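Local coordinates for ThermoDBP-single stranded DNA binding protein (Thermoproteus tenax, PDB 3TEK) that binds single-stranded DNA and probably stands in for the canonical single-stranded DNA-binding protein in the Thermoproteales, at residues P50-L64 against I79-F93. Numbering follows the deposited sequence.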
loop_
_atom_site.group_PDB
_atom_site.type_symbol
_atom_site.label_atom_id
_atom_site.label_comp_id
_atom_site.label_asym_id
_atom_site.label_seq_id
_atom_site.Cartn_x
_atom_site.Cartn_y
_atom_site.Cartn_z
ATOM N N PRO A 50 -1.844 -12.823 -3.228
ATOM C CA PRO A 50 -1.228 -11.741 -2.485
ATOM C C PRO A 50 -2.278 -10.924 -1.739
ATOM O O PRO A 50 -3.262 -10.476 -2.330
ATOM C CB PRO A 50 -0.567 -10.901 -3.576
ATOM C CG PRO A 50 -0.243 -11.852 -4.621
ATOM C CD PRO A 50 -1.379 -12.836 -4.626
ATOM N N GLU A 51 -2.061 -10.750 -0.441
ATOM C CA GLU A 51 -2.965 -9.956 0.386
ATOM C C GLU A 51 -2.840 -8.477 0.023
ATOM O O GLU A 51 -3.754 -7.695 0.261
ATOM C CB GLU A 51 -2.645 -10.164 1.863
ATOM C CG GLU A 51 -3.831 -9.987 2.790
ATOM C CD GLU A 51 -3.512 -10.367 4.229
ATOM O OE1 GLU A 51 -4.310 -9.995 5.119
ATOM O OE2 GLU A 51 -2.472 -11.033 4.467
ATOM N N PHE A 52 -1.701 -8.130 -0.571
ATOM C CA PHE A 52 -1.360 -6.758 -0.916
ATOM C C PHE A 52 -2.536 -5.960 -1.459
ATOM O O PHE A 52 -2.810 -4.857 -0.991
ATOM C CB PHE A 52 -0.252 -6.729 -1.950
ATOM C CG PHE A 52 0.135 -5.347 -2.359
ATOM C CD1 PHE A 52 1.115 -4.650 -1.661
ATOM C CD2 PHE A 52 -0.486 -4.720 -3.421
ATOM C CE1 PHE A 52 1.484 -3.368 -2.043
ATOM C CE2 PHE A 52 -0.130 -3.433 -3.792
ATOM C CZ PHE A 52 0.851 -2.758 -3.097
ATOM N N PHE A 53 -3.202 -6.529 -2.453
ATOM C CA PHE A 53 -4.224 -5.813 -3.219
ATOM C C PHE A 53 -5.489 -5.533 -2.428
ATOM O O PHE A 53 -6.077 -4.445 -2.519
ATOM C CB PHE A 53 -4.506 -6.577 -4.516
ATOM C CG PHE A 53 -3.359 -6.501 -5.485
ATOM C CD1 PHE A 53 -3.083 -5.308 -6.137
ATOM C CD2 PHE A 53 -2.519 -7.571 -5.687
ATOM C CE1 PHE A 53 -2.010 -5.209 -7.021
ATOM C CE2 PHE A 53 -1.435 -7.480 -6.566
ATOM C CZ PHE A 53 -1.174 -6.302 -7.210
ATOM N N LYS A 54 -5.866 -6.517 -1.622
ATOM C CA LYS A 54 -6.970 -6.413 -0.692
ATOM C C LYS A 54 -6.691 -5.344 0.350
ATOM O O LYS A 54 -7.566 -4.535 0.680
ATOM C CB LYS A 54 -7.181 -7.761 0.001
ATOM C CG LYS A 54 -8.529 -7.927 0.654
ATOM C CD LYS A 54 -8.699 -9.352 1.306
ATOM C CE LYS A 54 -8.442 -10.504 0.317
ATOM N NZ LYS A 54 -9.570 -10.822 -0.631
ATOM N N LEU A 55 -5.460 -5.343 0.871
ATOM C CA LEU A 55 -5.058 -4.340 1.847
ATOM C C LEU A 55 -5.057 -2.946 1.191
ATOM O O LEU A 55 -5.587 -1.985 1.747
ATOM C CB LEU A 55 -3.687 -4.685 2.456
ATOM C CG LEU A 55 -3.646 -6.045 3.226
ATOM C CD1 LEU A 55 -2.218 -6.438 3.611
ATOM C CD2 LEU A 55 -4.569 -6.074 4.453
ATOM N N LEU A 56 -4.481 -2.858 -0.004
ATOM C CA LEU A 56 -4.343 -1.568 -0.669
ATOM C C LEU A 56 -5.729 -0.963 -0.971
ATOM O O LEU A 56 -5.966 0.228 -0.783
ATOM C CB LEU A 56 -3.540 -1.724 -1.962
ATOM C CG LEU A 56 -3.457 -0.519 -2.870
ATOM C CD1 LEU A 56 -2.596 0.514 -2.203
ATOM C CD2 LEU A 56 -2.849 -0.878 -4.188
ATOM N N PHE A 57 -6.623 -1.814 -1.438
ATOM C CA PHE A 57 -7.956 -1.399 -1.859
ATOM C C PHE A 57 -8.803 -0.913 -0.708
ATOM O O PHE A 57 -9.533 0.060 -0.848
ATOM C CB PHE A 57 -8.656 -2.533 -2.601
ATOM C CG PHE A 57 -8.251 -2.642 -4.061
ATOM C CD1 PHE A 57 -6.936 -2.435 -4.463
ATOM C CD2 PHE A 57 -9.190 -2.959 -5.034
ATOM C CE1 PHE A 57 -6.550 -2.532 -5.802
ATOM C CE2 PHE A 57 -8.805 -3.063 -6.400
ATOM C CZ PHE A 57 -7.469 -2.849 -6.765
ATOM N N GLY A 58 -8.692 -1.587 0.428
ATOM C CA GLY A 58 -9.336 -1.126 1.653
ATOM C C GLY A 58 -8.756 0.194 2.103
ATOM O O GLY A 58 -9.483 1.091 2.530
ATOM N N ALA A 59 -7.438 0.333 1.966
ATOM C CA ALA A 59 -6.783 1.586 2.318
ATOM C C ALA A 59 -7.289 2.755 1.451
ATOM O O ALA A 59 -7.562 3.836 1.967
ATOM C CB ALA A 59 -5.234 1.454 2.224
ATOM N N VAL A 60 -7.439 2.523 0.149
ATOM C CA VAL A 60 -7.913 3.588 -0.750
ATOM C C VAL A 60 -9.369 3.928 -0.492
ATOM O O VAL A 60 -9.724 5.103 -0.382
ATOM C CB VAL A 60 -7.646 3.194 -2.199
ATOM C CG1 VAL A 60 -8.298 4.142 -3.163
ATOM C CG2 VAL A 60 -6.093 3.086 -2.398
ATOM N N ALA A 61 -10.215 2.916 -0.411
ATOM C CA ALA A 61 -11.669 3.117 -0.269
ATOM C C ALA A 61 -11.927 3.808 1.046
ATOM O O ALA A 61 -12.694 4.767 1.095
ATOM C CB ALA A 61 -12.412 1.786 -0.309
ATOM N N GLY A 62 -11.267 3.320 2.103
ATOM C CA GLY A 62 -11.358 3.910 3.434
ATOM C C GLY A 62 -10.932 5.370 3.459
ATOM O O GLY A 62 -11.620 6.195 4.035
ATOM N N SER A 63 -9.802 5.689 2.825
ATOM C CA SER A 63 -9.350 7.084 2.757
ATOM C C SER A 63 -10.339 7.969 1.963
ATOM O O SER A 63 -10.566 9.115 2.326
ATOM C CB SER A 63 -7.951 7.194 2.173
ATOM O OG SER A 63 -7.017 6.417 2.931
ATOM N N LEU A 64 -10.921 7.443 0.897
ATOM C CA LEU A 64 -11.862 8.230 0.130
ATOM C C LEU A 64 -13.122 8.583 0.940
ATOM O O LEU A 64 -13.607 9.705 0.881
ATOM C CB LEU A 64 -12.216 7.532 -1.187
ATOM C CG LEU A 64 -11.124 7.602 -2.271
ATOM C CD1 LEU A 64 -11.380 6.593 -3.329
ATOM C CD2 LEU A 64 -10.978 9.007 -2.890
ATOM N N ILE A 79 -13.171 4.539 -9.871
ATOM C CA ILE A 79 -11.758 4.370 -10.177
ATOM C C ILE A 79 -11.285 2.941 -10.058
ATOM O O ILE A 79 -10.311 2.544 -10.733
ATOM C CB ILE A 79 -10.846 5.294 -9.328
ATOM C CG1 ILE A 79 -10.844 4.898 -7.859
ATOM C CG2 ILE A 79 -11.270 6.716 -9.469
ATOM C CD1 ILE A 79 -9.770 5.617 -7.068
ATOM N N ARG A 80 -11.996 2.172 -9.226
ATOM C CA ARG A 80 -11.602 0.821 -8.849
ATOM C C ARG A 80 -11.259 -0.094 -10.028
ATOM O O ARG A 80 -10.344 -0.917 -9.938
ATOM C CB ARG A 80 -12.707 0.160 -8.025
ATOM C CG ARG A 80 -12.268 -1.121 -7.406
ATOM C CD ARG A 80 -13.287 -1.659 -6.409
ATOM N NE ARG A 80 -13.511 -3.085 -6.609
ATOM C CZ ARG A 80 -14.070 -3.614 -7.687
ATOM N NH1 ARG A 80 -14.512 -2.838 -8.683
ATOM N NH2 ARG A 80 -14.210 -4.927 -7.760
ATOM N N ASP A 81 -12.016 0.022 -11.111
ATOM C CA ASP A 81 -11.799 -0.804 -12.311
ATOM C C ASP A 81 -11.292 -0.013 -13.555
ATOM O O ASP A 81 -11.267 -0.551 -14.679
ATOM C CB ASP A 81 -13.086 -1.579 -12.636
ATOM C CG ASP A 81 -14.269 -0.662 -12.995
ATOM O OD1 ASP A 81 -15.316 -1.181 -13.421
ATOM O OD2 ASP A 81 -14.162 0.566 -12.851
ATOM N N SER A 82 -10.927 1.262 -13.359
ATOM C CA SER A 82 -10.259 2.063 -14.398
ATOM C C SER A 82 -8.872 1.479 -14.694
ATOM O O SER A 82 -8.217 0.930 -13.813
ATOM C CB SER A 82 -10.036 3.471 -13.916
ATOM O OG SER A 82 -9.090 3.471 -12.854
ATOM N N GLU A 83 -8.437 1.643 -15.933
ATOM C CA GLU A 83 -7.102 1.216 -16.348
ATOM C C GLU A 83 -6.034 1.885 -15.498
ATOM O O GLU A 83 -5.080 1.238 -15.063
ATOM C CB GLU A 83 -6.895 1.546 -17.837
ATOM C CG GLU A 83 -5.532 1.091 -18.374
ATOM C CD GLU A 83 -4.408 2.094 -18.184
ATOM O OE1 GLU A 83 -4.680 3.283 -17.967
ATOM O OE2 GLU A 83 -3.222 1.691 -18.260
ATOM N N LYS A 84 -6.182 3.183 -15.252
ATOM C CA LYS A 84 -5.141 3.930 -14.528
ATOM C C LYS A 84 -4.918 3.455 -13.084
ATOM O O LYS A 84 -3.776 3.321 -12.634
ATOM C CB LYS A 84 -5.441 5.428 -14.511
ATOM C CG LYS A 84 -4.217 6.277 -14.269
ATOM C CD LYS A 84 -3.488 6.594 -15.585
ATOM C CE LYS A 84 -2.013 6.773 -15.392
ATOM N NZ LYS A 84 -1.356 7.274 -16.649
ATOM N N PHE A 85 -5.993 3.221 -12.361
ATOM C CA PHE A 85 -5.876 2.693 -10.986
ATOM C C PHE A 85 -5.329 1.288 -10.955
ATOM O O PHE A 85 -4.462 0.988 -10.139
ATOM C CB PHE A 85 -7.196 2.719 -10.266
ATOM C CG PHE A 85 -7.124 2.301 -8.814
ATOM C CD1 PHE A 85 -6.526 3.117 -7.871
ATOM C CD2 PHE A 85 -7.695 1.116 -8.399
ATOM C CE1 PHE A 85 -6.474 2.743 -6.514
ATOM C CE2 PHE A 85 -7.663 0.729 -7.039
ATOM C CZ PHE A 85 -7.060 1.542 -6.103
ATOM N N ARG A 86 -5.815 0.430 -11.849
ATOM C CA ARG A 86 -5.362 -0.966 -11.851
ATOM C C ARG A 86 -3.883 -1.026 -12.221
ATOM O O ARG A 86 -3.096 -1.740 -11.585
ATOM C CB ARG A 86 -6.180 -1.844 -12.816
ATOM C CG ARG A 86 -7.651 -2.048 -12.468
ATOM C CD ARG A 86 -7.838 -3.011 -11.295
ATOM N NE ARG A 86 -9.231 -2.995 -10.805
ATOM C CZ ARG A 86 -10.145 -3.957 -10.983
ATOM N NH1 ARG A 86 -9.855 -5.088 -11.642
ATOM N NH2 ARG A 86 -11.364 -3.782 -10.483
ATOM N N GLU A 87 -3.501 -0.276 -13.254
ATOM C CA GLU A 87 -2.095 -0.248 -13.690
ATOM C C GLU A 87 -1.143 0.316 -12.616
ATOM O O GLU A 87 -0.083 -0.247 -12.362
ATOM C CB GLU A 87 -1.943 0.573 -14.965
ATOM C CG GLU A 87 -0.492 0.886 -15.328
ATOM C CD GLU A 87 0.321 -0.381 -15.512
ATOM O OE1 GLU A 87 -0.313 -1.447 -15.735
ATOM O OE2 GLU A 87 1.584 -0.332 -15.426
ATOM N N THR A 88 -1.506 1.435 -12.014
ATOM C CA THR A 88 -0.641 2.068 -11.021
ATOM C C THR A 88 -0.623 1.298 -9.692
ATOM O O THR A 88 0.385 1.299 -9.015
ATOM C CB THR A 88 -0.931 3.585 -10.823
ATOM O OG1 THR A 88 -2.266 3.811 -10.312
ATOM C CG2 THR A 88 -0.676 4.368 -12.129
ATOM N N SER A 89 -1.716 0.591 -9.357
ATOM C CA SER A 89 -1.672 -0.327 -8.229
ATOM C C SER A 89 -0.714 -1.502 -8.504
ATOM O O SER A 89 0.053 -1.916 -7.623
ATOM C CB SER A 89 -3.093 -0.779 -7.839
ATOM O OG SER A 89 -3.576 -1.674 -8.814
ATOM N N ARG A 90 -0.687 -1.995 -9.738
ATOM C CA ARG A 90 0.299 -3.014 -10.108
ATOM C C ARG A 90 1.727 -2.502 -10.063
ATOM O O ARG A 90 2.619 -3.258 -9.731
ATOM C CB ARG A 90 0.028 -3.593 -11.497
ATOM C CG ARG A 90 -1.090 -4.600 -11.496
ATOM C CD ARG A 90 -0.469 -5.984 -10.984
ATOM N NE ARG A 90 -1.448 -7.045 -10.736
ATOM C CZ ARG A 90 -1.145 -8.270 -10.291
ATOM N NH1 ARG A 90 0.115 -8.632 -10.036
ATOM N NH2 ARG A 90 -2.115 -9.150 -10.101
ATOM N N GLU A 91 1.926 -1.231 -10.426
ATOM C CA GLU A 91 3.266 -0.635 -10.441
ATOM C C GLU A 91 3.765 -0.460 -9.020
ATOM O O GLU A 91 4.935 -0.658 -8.745
ATOM C CB GLU A 91 3.262 0.713 -11.192
ATOM C CG GLU A 91 3.198 0.557 -12.719
ATOM C CD GLU A 91 3.007 1.868 -13.452
ATOM O OE1 GLU A 91 3.202 2.911 -12.823
ATOM O OE2 GLU A 91 2.671 1.871 -14.669
ATOM N N LEU A 92 2.854 -0.097 -8.114
ATOM C CA LEU A 92 3.148 -0.066 -6.679
ATOM C C LEU A 92 3.537 -1.438 -6.113
ATOM O O LEU A 92 4.489 -1.554 -5.326
ATOM C CB LEU A 92 1.936 0.472 -5.912
ATOM C CG LEU A 92 2.068 0.534 -4.403
ATOM C CD1 LEU A 92 3.315 1.324 -3.976
ATOM C CD2 LEU A 92 0.742 1.130 -3.818
ATOM N N PHE A 93 2.777 -2.459 -6.492
ATOM C CA PHE A 93 3.011 -3.813 -6.012
ATOM C C PHE A 93 4.397 -4.295 -6.459
ATOM O O PHE A 93 5.180 -4.808 -5.657
ATOM C CB PHE A 93 1.913 -4.732 -6.542
ATOM C CG PHE A 93 2.157 -6.210 -6.298
ATOM C CD1 PHE A 93 1.902 -6.783 -5.059
ATOM C CD2 PHE A 93 2.584 -7.039 -7.339
ATOM C CE1 PHE A 93 2.088 -8.180 -4.846
ATOM C CE2 PHE A 93 2.761 -8.413 -7.140
ATOM C CZ PHE A 93 2.515 -8.972 -5.890
#
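Phe93 carries the tightest part of this contact, meeting both Phe52 and Phe53. Its ring edge points at the face of Phe52 in an edge-to-face pair, planes at 64°, with Phe93 CD1 3.5 Å from Phe52 CG. Phe53 meets Phe93 obliquely, and Phe53 CZ lies 3.5 Å from Phe93 CG. With CG anti to the backbone N (chi1 171°), Phe93 reaches across to these two rings, which form an aromatic cluster with it. Leu92 CG sits at the edge of Phe52, 3.7 Å from Phe52 CZ. Further along, Phe85 CE2 lies over one face of Phe57, 3.6 Å from Phe57 CZ. The far end is looser: Leu64 CD1 and Ile79 CD1 are 4.2 Å apart. On the solvent side the chain of Arg90 bends at chi2 and lays one guanidinium face over Phe53 CZ. Exposed Arg86 is tied to its own segment by a hydrogen bond from Arg86 NE to Arg80 O. No hydrogen bond joins the two segments. Helices 52-64 and 83-93 cross at 123°, their axes 11.1 Å apart. Leu56 and Leu92 both rest on Leu122 of strand 116-124, so both helices pack on the antiparallel sheet, while Val60 and Leu64 also touch helix 71-79.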